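Local coordinates for Beta/alpha-amylase (Paenibacillus polymyxa, PDB 3VOC), which hydrolyses alpha-1,4-glucosidic linkages of starch, its family 14 beta-amylase part, described here, releasing successive maltose units from the non-reducing chain ends, at residues Gly181-Ala185 and Phe245-Tyr249; Lys191-Arg195 and Leu219-Pro224; Asp106-Lys111 and Tyr186-Ala190; Tyr116-Glu120 and Pro167-Ala173; Glu325-Ser329 and Leu337-Leu341. One frame throughout, in Å; residues are numbered along the deposited sequence.

Contact 1: Gly181-Ala185 and Phe245-Tyr249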
# COMPACT_ATOMS: atom_id res chain seq x y z
N GLY A 181 14.95 -5.07 -6.41
CA GLY A 181 14.01 -4.60 -7.40
C GLY A 181 14.65 -3.54 -8.27
O GLY A 181 15.89 -3.47 -8.38
N LYS A 182 13.82 -2.70 -8.89
CA LYS A 182 14.33 -1.70 -9.84
C LYS A 182 13.54 -0.40 -9.72
O LYS A 182 12.35 -0.43 -9.36
CB LYS A 182 14.23 -2.22 -11.29
CG LYS A 182 15.19 -3.36 -11.59
CD LYS A 182 15.01 -3.96 -12.97
CE LYS A 182 15.95 -5.16 -13.17
NZ LYS A 182 15.75 -5.76 -14.54
N PHE A 183 14.21 0.73 -10.00
CA PHE A 183 13.54 2.02 -10.16
C PHE A 183 12.49 1.95 -11.29
O PHE A 183 12.66 1.20 -12.24
CB PHE A 183 14.55 3.15 -10.44
CG PHE A 183 15.42 3.49 -9.26
CD1 PHE A 183 16.80 3.36 -9.34
CD2 PHE A 183 14.87 3.96 -8.07
CE1 PHE A 183 17.62 3.66 -8.25
CE2 PHE A 183 15.69 4.28 -6.97
CZ PHE A 183 17.06 4.13 -7.06
N GLN A 184 11.43 2.74 -11.17
CA GLN A 184 10.23 2.61 -12.00
C GLN A 184 9.86 3.93 -12.65
O GLN A 184 8.67 4.31 -12.72
CB GLN A 184 9.08 2.10 -11.13
CG GLN A 184 9.34 0.73 -10.48
CD GLN A 184 9.41 -0.39 -11.52
OE1 GLN A 184 8.65 -0.39 -12.48
NE2 GLN A 184 10.33 -1.34 -11.32
N ALA A 185 10.88 4.66 -13.13
CA ALA A 185 10.68 5.99 -13.67
C ALA A 185 11.15 6.07 -15.12
O ALA A 185 11.69 7.10 -15.54
CB ALA A 185 11.41 7.03 -12.80
N PHE A 245 17.14 13.12 -7.66
CA PHE A 245 16.34 12.06 -8.27
C PHE A 245 15.45 11.37 -7.21
O PHE A 245 14.24 11.21 -7.42
CB PHE A 245 17.17 11.01 -9.01
CG PHE A 245 16.37 9.79 -9.38
CD1 PHE A 245 15.39 9.87 -10.37
CD2 PHE A 245 16.54 8.59 -8.70
CE1 PHE A 245 14.60 8.78 -10.69
CE2 PHE A 245 15.76 7.48 -9.02
CZ PHE A 245 14.78 7.59 -10.03
N LEU A 246 16.05 10.95 -6.10
CA LEU A 246 15.32 10.20 -5.08
C LEU A 246 14.26 11.05 -4.42
O LEU A 246 13.18 10.54 -4.12
CB LEU A 246 16.27 9.65 -4.01
CG LEU A 246 17.08 8.41 -4.38
CD1 LEU A 246 17.97 8.02 -3.22
CD2 LEU A 246 16.15 7.25 -4.78
N SER A 247 14.56 12.32 -4.16
CA SER A 247 13.56 13.24 -3.60
C SER A 247 12.37 13.41 -4.54
O SER A 247 11.21 13.37 -4.11
CB SER A 247 14.18 14.60 -3.26
OG SER A 247 13.22 15.45 -2.68
N TRP A 248 12.66 13.60 -5.83
CA TRP A 248 11.60 13.73 -6.83
C TRP A 248 10.78 12.43 -6.94
O TRP A 248 9.55 12.45 -7.00
CB TRP A 248 12.16 14.10 -8.22
CG TRP A 248 11.12 13.89 -9.29
CD1 TRP A 248 10.08 14.74 -9.62
CD2 TRP A 248 10.97 12.74 -10.14
NE1 TRP A 248 9.32 14.19 -10.63
CE2 TRP A 248 9.85 12.97 -10.97
CE3 TRP A 248 11.70 11.54 -10.28
CZ2 TRP A 248 9.42 12.04 -11.92
CZ3 TRP A 248 11.27 10.61 -11.23
CH2 TRP A 248 10.15 10.88 -12.05
N TYR A 249 11.48 11.31 -6.97
CA TYR A 249 10.88 9.99 -7.11
C TYR A 249 9.86 9.78 -5.98
O TYR A 249 8.71 9.39 -6.22
CB TYR A 249 12.01 8.96 -7.04
CG TYR A 249 11.67 7.54 -7.42
CD1 TYR A 249 11.12 7.22 -8.67
CD2 TYR A 249 11.97 6.49 -6.53
CE1 TYR A 249 10.86 5.87 -9.01
CE2 TYR A 249 11.71 5.16 -6.86
CZ TYR A 249 11.16 4.86 -8.10
OH TYR A 249 10.89 3.53 -8.40
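Phe-183 meets Phe-245 and Tyr-249 in two T-shaped stacks, and its ring plays a different part in each. To Phe-245 it offers a face: CE2 of Phe-245 stands over the middle of the ring, the two planes being turned 89° apart. To Tyr-249 it offers an edge, with CD2 of Phe-183 3.6 Å from CE2 of Tyr-249. A flat hydrocarbon ring suits this place because it fills the notch between two side chains one helical turn apart. Leu-246 adds its CD2 methyl, 3.7 Å from CE2 of Phe-183.

With CG of Tyr-249 opposite the backbone N (chi1 -169°), the phenol reaches out from the helix to the loop backbone. There its OH accepts a bent hydrogen bond from Gln-184 N (2.9 Å, 133°) and also bonds to the carbonyl of Ala-299, so tyrosine joins an apolar ring to a polar end. A phenylalanine here would probably leave the buried Gln-184 N-H and the Ala-299 carbonyl without this partner. The small Ala-185 fits where rings converge: its CB lies 3.9 Å from CZ3 at the edge of Trp-248 and 4.0 Å from CE1 of Tyr-249.

The loop between barrel strand 153-156 and helix 188-202 is thus pressed onto helix 240-268, while Trp-248 continues to Ala-193 and Ala-197 on helix 188-202.

Contact 2: Lys191-Arg195 and Leu219-Pro224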
# COMPACT_ATOMS: atom_id res chain seq x y z
N LYS A 191 10.23 10.22 -17.29
CA LYS A 191 11.50 10.88 -17.60
C LYS A 191 11.28 12.37 -17.85
O LYS A 191 12.04 13.20 -17.35
CB LYS A 191 12.20 10.23 -18.79
CG LYS A 191 12.75 8.82 -18.46
CD LYS A 191 13.62 8.25 -19.57
CE LYS A 191 12.85 8.05 -20.84
NZ LYS A 191 13.66 7.34 -21.91
N ASN A 192 10.22 12.71 -18.58
CA ASN A 192 9.89 14.11 -18.82
C ASN A 192 9.42 14.85 -17.57
O ASN A 192 9.73 16.04 -17.39
CB ASN A 192 8.89 14.21 -19.97
CG ASN A 192 9.59 14.11 -21.33
OD1 ASN A 192 10.74 14.54 -21.49
ND2 ASN A 192 8.90 13.55 -22.31
N ALA A 193 8.71 14.16 -16.70
CA ALA A 193 8.28 14.76 -15.44
C ALA A 193 9.49 15.10 -14.57
O ALA A 193 9.51 16.14 -13.93
CB ALA A 193 7.31 13.85 -14.70
N PHE A 194 10.49 14.22 -14.56
CA PHE A 194 11.73 14.50 -13.82
C PHE A 194 12.48 15.68 -14.44
O PHE A 194 12.96 16.56 -13.71
CB PHE A 194 12.63 13.25 -13.74
CG PHE A 194 13.95 13.45 -12.98
CD1 PHE A 194 13.97 14.02 -11.70
CD2 PHE A 194 15.16 13.02 -13.54
CE1 PHE A 194 15.17 14.18 -11.01
CE2 PHE A 194 16.38 13.17 -12.85
CZ PHE A 194 16.39 13.75 -11.58
N ARG A 195 12.59 15.71 -15.77
CA ARG A 195 13.25 16.84 -16.44
C ARG A 195 12.54 18.15 -16.10
O ARG A 195 13.18 19.14 -15.70
CB ARG A 195 13.26 16.63 -17.97
CG ARG A 195 14.19 15.54 -18.43
CD ARG A 195 13.91 15.08 -19.86
NE ARG A 195 14.68 13.86 -20.11
CZ ARG A 195 14.30 12.86 -20.89
NH1 ARG A 195 13.13 12.90 -21.53
NH2 ARG A 195 15.10 11.80 -21.01
N LEU A 219 18.11 19.30 -21.95
CA LEU A 219 17.27 18.71 -20.92
C LEU A 219 17.00 17.24 -21.21
O LEU A 219 16.86 16.43 -20.31
CB LEU A 219 15.94 19.47 -20.80
CG LEU A 219 15.99 20.90 -20.22
CD1 LEU A 219 14.67 21.64 -20.44
CD2 LEU A 219 16.37 20.90 -18.73
N SER A 220 16.95 16.90 -22.50
CA SER A 220 16.69 15.53 -22.93
C SER A 220 17.77 14.54 -22.52
O SER A 220 17.53 13.34 -22.53
CB SER A 220 16.45 15.50 -24.44
OG SER A 220 17.68 15.70 -25.13
N GLN A 221 18.96 15.02 -22.13
CA GLN A 221 20.00 14.12 -21.62
C GLN A 221 19.86 13.82 -20.13
O GLN A 221 20.64 13.06 -19.56
CB GLN A 221 21.39 14.68 -21.87
CG GLN A 221 21.71 15.01 -23.30
CD GLN A 221 23.06 15.71 -23.43
OE1 GLN A 221 23.30 16.74 -22.80
NE2 GLN A 221 23.95 15.14 -24.23
N ILE A 222 18.90 14.47 -19.47
CA ILE A 222 18.63 14.15 -18.07
C ILE A 222 17.82 12.86 -18.01
O ILE A 222 16.77 12.76 -18.63
CB ILE A 222 17.85 15.28 -17.37
CG1 ILE A 222 18.68 16.56 -17.33
CG2 ILE A 222 17.38 14.83 -15.96
CD1 ILE A 222 17.88 17.79 -16.91
N ASN A 223 18.33 11.90 -17.25
CA ASN A 223 17.67 10.61 -17.09
C ASN A 223 17.71 10.14 -15.64
O ASN A 223 18.58 10.59 -14.88
CB ASN A 223 18.36 9.57 -17.96
CG ASN A 223 18.04 9.75 -19.42
OD1 ASN A 223 16.91 9.51 -19.84
ND2 ASN A 223 19.03 10.17 -20.20
N PRO A 224 16.81 9.21 -15.25
CA PRO A 224 16.96 8.51 -13.98
C PRO A 224 18.22 7.63 -14.05
O PRO A 224 18.83 7.55 -15.13
CB PRO A 224 15.69 7.63 -13.92
CG PRO A 224 14.73 8.30 -14.83
CD PRO A 224 15.58 8.79 -15.95
O HOH W 1 14.64 12.01 -16.96
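Lys-191 lays its aliphatic chain across Pro-224 at about a right angle, CG 3.8 Å from CD of the proline ring. A long side chain serves two ends here: the methylenes cover the proline, and NZ forms a salt bridge with Glu-188 one turn back. The carbonyl of Lys-191 receives a hydrogen bond from a water that also donates to Ile-222 O. Asn-192 acts from within the helix, its OD1 accepting from NH1 of Arg-195 (2.9 Å) and so steadying the guanidinium.

Phe-194, whose broad apolar ring matches a branched neighbour, brings CE2 to 3.7 Å from the CG2 methyl of Ile-222. These contacts belong to the long helical excursion between barrel strands 153-156 and 275-279, where helix 188-202 packs against the connection running from helix 205-212 to helix 240-268.

Arg-195 extends along that connection with its guanidinium between Lys-191 CB over one face and Ser-220 CA over the other. The flat, many-donor end of an arginine can point two N-H groups at one carbonyl while its faces stay covered: NE bonds to Ile-222 O (2.8 Å, 149°) in the plane of that carbonyl, and NH2 adds a weak bond to the same oxygen at 3.1 Å.

Contact 3: Asp106-Lys111 and Tyr186-Ala190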
# COMPACT_ATOMS: atom_id res chain seq x y z
N ASP A 106 2.01 4.79 -21.94
CA ASP A 106 3.22 5.41 -21.36
C ASP A 106 2.89 6.33 -20.16
O ASP A 106 3.61 6.34 -19.17
CB ASP A 106 4.00 6.18 -22.44
CG ASP A 106 5.30 6.78 -21.90
OD1 ASP A 106 6.34 6.10 -21.98
OD2 ASP A 106 5.27 7.91 -21.37
N GLU A 107 1.82 7.11 -20.27
CA GLU A 107 1.44 8.01 -19.20
C GLU A 107 0.77 7.26 -18.03
O GLU A 107 0.80 7.74 -16.89
CB GLU A 107 0.44 9.04 -19.72
CG GLU A 107 1.05 10.09 -20.64
CD GLU A 107 0.02 11.08 -21.16
OE1 GLU A 107 -0.99 11.30 -20.44
OE2 GLU A 107 0.22 11.60 -22.28
N MET A 108 0.16 6.12 -18.33
CA MET A 108 -0.63 5.37 -17.34
C MET A 108 0.14 4.29 -16.61
O MET A 108 -0.30 3.82 -15.56
CB MET A 108 -1.82 4.70 -18.02
CG MET A 108 -2.75 5.67 -18.71
SD MET A 108 -3.88 4.76 -19.76
CE MET A 108 -4.65 3.66 -18.56
N GLN A 109 1.27 3.88 -17.17
CA GLN A 109 1.97 2.76 -16.59
C GLN A 109 3.30 3.13 -15.96
O GLN A 109 3.66 4.32 -15.89
CB GLN A 109 2.13 1.65 -17.64
CG GLN A 109 0.76 1.08 -18.09
CD GLN A 109 0.89 0.03 -19.17
OE1 GLN A 109 1.94 -0.09 -19.82
NE2 GLN A 109 -0.18 -0.75 -19.37
N PHE A 110 4.01 2.10 -15.50
CA PHE A 110 5.36 2.23 -14.96
C PHE A 110 6.28 1.42 -15.84
O PHE A 110 5.90 0.38 -16.36
CB PHE A 110 5.43 1.67 -13.54
CG PHE A 110 4.53 2.38 -12.55
CD1 PHE A 110 4.99 3.47 -11.82
CD2 PHE A 110 3.22 1.92 -12.32
CE1 PHE A 110 4.17 4.12 -10.90
CE2 PHE A 110 2.39 2.56 -11.39
CZ PHE A 110 2.86 3.66 -10.67
N LYS A 111 7.51 1.90 -16.03
CA LYS A 111 8.50 1.13 -16.75
C LYS A 111 9.77 1.10 -15.91
O LYS A 111 10.16 2.11 -15.32
CB LYS A 111 8.72 1.77 -18.13
CG LYS A 111 9.56 0.98 -19.09
CD LYS A 111 9.34 1.43 -20.55
CE LYS A 111 8.01 0.93 -21.12
NZ LYS A 111 7.95 1.01 -22.61
N TYR A 186 10.94 4.99 -15.88
CA TYR A 186 11.52 4.89 -17.23
C TYR A 186 10.56 5.08 -18.38
O TYR A 186 10.97 5.05 -19.55
CB TYR A 186 12.42 3.65 -17.38
CG TYR A 186 13.52 3.73 -16.36
CD1 TYR A 186 14.77 4.29 -16.67
CD2 TYR A 186 13.30 3.34 -15.05
CE1 TYR A 186 15.78 4.40 -15.69
CE2 TYR A 186 14.28 3.44 -14.08
CZ TYR A 186 15.52 3.98 -14.40
OH TYR A 186 16.49 4.06 -13.41
N THR A 187 9.29 5.32 -18.07
CA THR A 187 8.37 5.78 -19.12
C THR A 187 8.84 7.15 -19.60
O THR A 187 9.54 7.87 -18.87
CB THR A 187 6.91 5.91 -18.64
OG1 THR A 187 6.86 6.71 -17.45
CG2 THR A 187 6.30 4.53 -18.37
N GLU A 188 8.49 7.50 -20.83
CA GLU A 188 8.81 8.83 -21.32
C GLU A 188 8.18 9.89 -20.43
O GLU A 188 8.80 10.92 -20.16
CB GLU A 188 8.40 9.01 -22.78
CG GLU A 188 9.21 8.15 -23.75
CD GLU A 188 10.71 8.34 -23.58
OE1 GLU A 188 11.19 9.49 -23.53
OE2 GLU A 188 11.43 7.32 -23.49
N THR A 189 6.96 9.60 -19.96
CA THR A 189 6.19 10.51 -19.10
C THR A 189 6.93 10.77 -17.80
O THR A 189 7.05 11.91 -17.37
CB THR A 189 4.78 9.97 -18.84
OG1 THR A 189 4.05 9.94 -20.07
CG2 THR A 189 4.01 10.82 -17.81
N ALA A 190 7.45 9.71 -17.19
CA ALA A 190 8.23 9.83 -15.96
C ALA A 190 9.54 10.58 -16.20
O ALA A 190 9.90 11.48 -15.44
CB ALA A 190 8.50 8.46 -15.34
O HOH W 2 4.40 7.25 -16.77
O HOH W 3 7.73 4.75 -15.23
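The ring of Tyr-186 meets Lys-111 edge-on: the carbonyl O of Lys-111 lies in the ring plane, 3.4 Å from CD2. That oxygen also accepts from Tyr-186 N (3.0 Å), which ties the loop to strand 110-111. The phenol itself points elsewhere and bonds to the carbonyl of Pro-225.

The other flat group, the carboxylate of Asp-106, is approached at its oxygen rim. OD1 uses its syn lone pair for Glu-188 N (2.8 Å), and OD2 uses its own for Thr-189 N (2.8 Å). A second donor, OG1 of Thr-189, meets OD2 nearly head-on at 2.7 Å. An aspartate is apt, since two oxygens on a short stem can take adjacent N-H groups at once; a chi1 of -177° carries the carboxylate far from its own N and across the contact. The three bonds should hold the carboxylate against rotation.

The CG2 methyl of Thr-187 packs 3.3 Å from Asp-106 O, while its hydroxyl serves both water and helix: OG1 donates to a water (2.6 Å) that in turn donates to the carbonyls of Asp-106 and Gln-109.

Thr-187 is the N-cap of helix 188-202, with OG1 accepting from Ala-190 N. Together with Asp-106 it takes up the N-H groups of Glu-188, Thr-189 and Ala-190, which is the classic capped helix N-terminus, here completed by an aspartate from the distant helix 105-108.

Contact 4: Tyr116-Glu120 and Pro167-Ala173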
# COMPACT_ATOMS: atom_id res chain seq x y z
N TYR A 116 10.84 -2.98 -18.73
CA TYR A 116 9.64 -3.76 -18.44
C TYR A 116 8.48 -2.88 -17.98
O TYR A 116 8.62 -2.11 -17.02
CB TYR A 116 9.92 -4.87 -17.41
CG TYR A 116 8.72 -5.77 -17.19
CD1 TYR A 116 8.52 -6.91 -17.96
CD2 TYR A 116 7.77 -5.45 -16.21
CE1 TYR A 116 7.40 -7.73 -17.76
CE2 TYR A 116 6.66 -6.25 -16.01
CZ TYR A 116 6.48 -7.38 -16.78
OH TYR A 116 5.37 -8.15 -16.57
N ALA A 117 7.33 -3.02 -18.65
CA ALA A 117 6.14 -2.20 -18.36
C ALA A 117 5.24 -2.90 -17.34
O ALA A 117 4.92 -4.09 -17.49
CB ALA A 117 5.36 -1.91 -19.64
N ASN A 118 4.84 -2.16 -16.32
CA ASN A 118 4.02 -2.71 -15.23
C ASN A 118 2.70 -1.93 -15.15
O ASN A 118 2.70 -0.71 -15.26
CB ASN A 118 4.83 -2.70 -13.91
CG ASN A 118 4.01 -3.14 -12.68
OD1 ASN A 118 3.04 -2.48 -12.31
ND2 ASN A 118 4.44 -4.23 -12.02
N SER A 119 1.59 -2.65 -15.01
CA SER A 119 0.26 -2.01 -14.94
C SER A 119 -0.50 -2.44 -13.68
O SER A 119 -1.72 -2.59 -13.71
CB SER A 119 -0.54 -2.36 -16.20
OG SER A 119 -0.73 -3.77 -16.24
N GLU A 120 0.21 -2.63 -12.57
CA GLU A 120 -0.42 -3.02 -11.29
C GLU A 120 -1.34 -1.94 -10.73
O GLU A 120 -2.28 -2.24 -9.99
CB GLU A 120 0.64 -3.33 -10.25
CG GLU A 120 1.29 -4.70 -10.37
CD GLU A 120 2.18 -4.96 -9.18
OE1 GLU A 120 3.38 -4.59 -9.26
OE2 GLU A 120 1.68 -5.46 -8.15
N PRO A 167 5.91 -0.07 -8.40
CA PRO A 167 5.89 -1.52 -8.58
C PRO A 167 7.32 -2.06 -8.77
O PRO A 167 7.65 -2.65 -9.81
CB PRO A 167 5.08 -1.69 -9.86
CG PRO A 167 5.44 -0.46 -10.67
CD PRO A 167 5.47 0.64 -9.62
N SER A 168 8.14 -1.87 -7.75
CA SER A 168 9.59 -1.98 -7.89
C SER A 168 10.09 -3.41 -7.85
O SER A 168 11.18 -3.69 -8.35
CB SER A 168 10.26 -1.17 -6.78
OG SER A 168 9.79 -1.61 -5.51
N TYR A 169 9.32 -4.30 -7.24
CA TYR A 169 9.68 -5.72 -7.20
C TYR A 169 8.52 -6.56 -7.75
O TYR A 169 7.39 -6.51 -7.23
CB TYR A 169 10.14 -6.14 -5.78
CG TYR A 169 9.02 -6.23 -4.74
CD1 TYR A 169 8.58 -5.09 -4.04
CD2 TYR A 169 8.42 -7.45 -4.46
CE1 TYR A 169 7.54 -5.19 -3.09
CE2 TYR A 169 7.41 -7.57 -3.53
CZ TYR A 169 6.97 -6.44 -2.85
OH TYR A 169 5.96 -6.61 -1.93
N TYR A 170 8.80 -7.33 -8.80
CA TYR A 170 7.73 -7.94 -9.59
C TYR A 170 8.26 -9.20 -10.26
O TYR A 170 9.12 -9.11 -11.15
CB TYR A 170 7.23 -6.94 -10.63
CG TYR A 170 5.86 -7.22 -11.23
CD1 TYR A 170 4.73 -7.31 -10.42
CD2 TYR A 170 5.70 -7.32 -12.62
CE1 TYR A 170 3.47 -7.54 -10.97
CE2 TYR A 170 4.44 -7.55 -13.18
CZ TYR A 170 3.33 -7.66 -12.35
OH TYR A 170 2.07 -7.85 -12.89
N PRO A 171 7.77 -10.38 -9.82
CA PRO A 171 8.26 -11.66 -10.35
C PRO A 171 8.26 -11.69 -11.88
O PRO A 171 9.24 -12.13 -12.48
CB PRO A 171 7.29 -12.68 -9.76
CG PRO A 171 6.92 -12.08 -8.41
CD PRO A 171 6.88 -10.56 -8.65
N ALA A 172 7.20 -11.18 -12.50
CA ALA A 172 7.09 -11.24 -13.96
C ALA A 172 8.11 -10.37 -14.68
O ALA A 172 8.36 -10.58 -15.87
CB ALA A 172 5.65 -10.93 -14.43
N ALA A 173 8.70 -9.41 -13.96
CA ALA A 173 9.80 -8.60 -14.49
C ALA A 173 11.17 -9.23 -14.25
O ALA A 173 12.19 -8.63 -14.56
CB ALA A 173 9.75 -7.18 -13.89
O HOH W 4 7.65 -3.94 -12.30
O HOH W 5 1.59 -5.54 -14.61
O HOH W 6 5.41 -4.52 -7.48
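Tyr-170, packed among Asn-118, Glu-120 and Tyr-116, stands beside the probable substrate cleft: its side chain is about 5 Å from that of Asp-89, and the side chain of Glu-120 is about 6 Å from that of His-81, both inferred substrate-binding residues. The contact joins the short strand 117-118 and the turn after it to the loop following barrel strand 153-156.

The amide of Asn-118 comes over the face of the Tyr-170 ring, with ND2 over the centre, 3.2 Å above the ring plane, and the two planes 64° apart. The same amide is held from its own segment. OD1 accepts from Glu-120 N at 2.8 Å, making an Asx turn, and ND2 donates to Glu-120 OE1 at 3.0 Å. Asparagine thus offers an acceptor and a donor on one small plate. CB of Pro-167 lies 3.3 Å from OD1 of Asn-118. The Glu-120 carboxylate runs past the Tyr-170 ring, their planes 25° apart.

Tyr-116, swung away from its own N by a chi1 of -175°, turns its ring over the CB of Ala-173 in a CH-pi contact, 3.8 Å from the centroid. Its OH lies at the edge of the Tyr-170 ring, 3.6 Å from CE2. Replacing this tyrosine by alanine is likely to uncover the Ala-173 methyl and remove the group bordering the Tyr-170 ring edge.

No direct hydrogen bond crosses between the segments. One water links Ser-119 N to Tyr-170 OH, which also bonds to Asn-86 ND2, and another donates to Glu-120 OE1 and Tyr-169 O, so the fit rests on ring and methyl packing, the amide and carboxylate laid against Tyr-170, and bound water.

Contact 5: Glu325-Ser329 and Leu337-Leu341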
# COMPACT_ATOMS: atom_id res chain seq x y z
N GLU A 325 4.87 -9.04 12.41
CA GLU A 325 5.10 -10.39 12.93
C GLU A 325 6.54 -10.88 12.80
O GLU A 325 6.89 -11.94 13.36
CB GLU A 325 4.14 -11.40 12.26
CG GLU A 325 4.63 -12.02 10.94
CD GLU A 325 4.55 -11.09 9.71
OE1 GLU A 325 4.32 -9.86 9.85
OE2 GLU A 325 4.73 -11.61 8.58
N MET A 326 7.37 -10.14 12.06
CA MET A 326 8.71 -10.61 11.68
C MET A 326 9.81 -10.15 12.63
O MET A 326 9.71 -9.09 13.25
CB MET A 326 9.07 -10.12 10.28
CG MET A 326 8.38 -10.85 9.18
SD MET A 326 9.01 -10.26 7.60
CE MET A 326 7.80 -11.10 6.56
N SER A 327 10.88 -10.94 12.71
CA SER A 327 12.04 -10.61 13.54
C SER A 327 13.19 -10.11 12.69
O SER A 327 13.25 -10.40 11.49
CB SER A 327 12.49 -11.83 14.35
OG SER A 327 11.48 -12.29 15.21
N ASP A 328 14.10 -9.37 13.31
CA ASP A 328 15.32 -8.93 12.65
C ASP A 328 16.26 -10.09 12.37
O ASP A 328 16.40 -10.99 13.19
CB ASP A 328 16.06 -7.91 13.53
CG ASP A 328 15.52 -6.51 13.36
OD1 ASP A 328 14.76 -6.26 12.40
OD2 ASP A 328 15.87 -5.64 14.18
N SER A 329 16.89 -10.05 11.21
CA SER A 329 17.94 -11.00 10.90
C SER A 329 19.20 -10.23 10.56
O SER A 329 20.18 -10.27 11.31
CB SER A 329 17.54 -11.95 9.77
OG SER A 329 18.69 -12.65 9.31
N LEU A 337 15.80 -6.58 8.04
CA LEU A 337 15.62 -6.10 9.40
C LEU A 337 14.20 -5.54 9.61
O LEU A 337 14.04 -4.37 9.95
CB LEU A 337 16.68 -5.04 9.73
CG LEU A 337 18.13 -5.52 9.77
CD1 LEU A 337 19.10 -4.33 9.72
CD2 LEU A 337 18.39 -6.40 11.02
N PRO A 338 13.17 -6.39 9.42
CA PRO A 338 11.78 -5.91 9.47
C PRO A 338 11.37 -5.39 10.83
O PRO A 338 10.55 -4.50 10.90
CB PRO A 338 10.94 -7.15 9.10
CG PRO A 338 11.85 -8.32 9.39
CD PRO A 338 13.24 -7.83 9.09
N SER A 339 11.92 -5.95 11.91
CA SER A 339 11.52 -5.51 13.25
C SER A 339 12.04 -4.09 13.53
O SER A 339 11.31 -3.25 14.06
CB SER A 339 12.00 -6.51 14.31
OG SER A 339 11.58 -6.10 15.59
N THR A 340 13.30 -3.84 13.17
CA THR A 340 13.87 -2.48 13.18
C THR A 340 13.08 -1.52 12.28
O THR A 340 12.85 -0.37 12.64
CB THR A 340 15.35 -2.52 12.75
OG1 THR A 340 16.13 -3.14 13.79
CG2 THR A 340 15.92 -1.12 12.43
N LEU A 341 12.67 -1.99 11.10
CA LEU A 341 11.89 -1.15 10.18
C LEU A 341 10.55 -0.73 10.80
O LEU A 341 10.19 0.46 10.77
CB LEU A 341 11.67 -1.88 8.84
CG LEU A 341 10.83 -1.20 7.76
CD1 LEU A 341 11.44 0.14 7.35
CD2 LEU A 341 10.71 -2.15 6.55
O HOH W 7 13.64 -8.70 16.26
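A side chain from a preceding loop, Asp-328, caps the N-terminus of helix 338-352, whose N-cap position is held by Leu-337; the loop follows barrel strand 318-321, and the contact is local in the chain. OD1 of Asp-328 accepts from Thr-340 N at 2.9 Å in a nearly straight bond (170°), on the syn side and 21° out of the carboxylate plane. Ser-339 N also points to OD1 at 2.9 Å, though that bond is weak. OD2 takes the hydroxyl of Thr-340 in a short bond to OG1 of 2.5 Å, so backbone and side chain of one threonine occupy both oxygens. With CG of Asp-328 beside its own backbone N (chi1 -83°), the group leans over the helix end, where the negative charge probably benefits from the helix dipole.

Pro-338 suits the first helical position, which needs no N-H. Its CG lies 3.3 Å from the carbonyl O of Ser-327 and packs closely on the CB of Met-326. Leu-337 lends a CD2 methyl, 3.7 Å from the CB of Asp-328.

Ser-339 OG bonds to Lys-375, and a bound Tris molecule, probably from the crystallisation liquor, bonds to both Ser-339 OG and Asp-328 OD2. Pro-338 touches His-284, which is inferred to bind substrate. Such a capped helix start, set in a loop after a barrel strand, is in keeping with the active-site end of a TIM barrel.

Contacts 1, 2 and 3 have centres 12 Å from one another and meet around the start of helix 188-202, which contacts 2 and 3 share. Phe-245 of contact 1 touches Pro-224 of contact 2, and Trp-248 packs on Ala-190 of contact 3. Contact 4 joins this group through backbone: Phe-110 O lies 2.8 Å from Asn-118 N, and Lys-182 N lies 2.9 Å from Ser-168 O, both probable hydrogen bonds. Contact 5 stands apart, its centre about 25 Å from that of contact 4. Contacts 4 and 5 nevertheless both border inferred substrate-binding residues; Phe-110 of contact 3 is about 9 Å from His-81, side chain to side chain, whereas contacts 1 and 2 lie away.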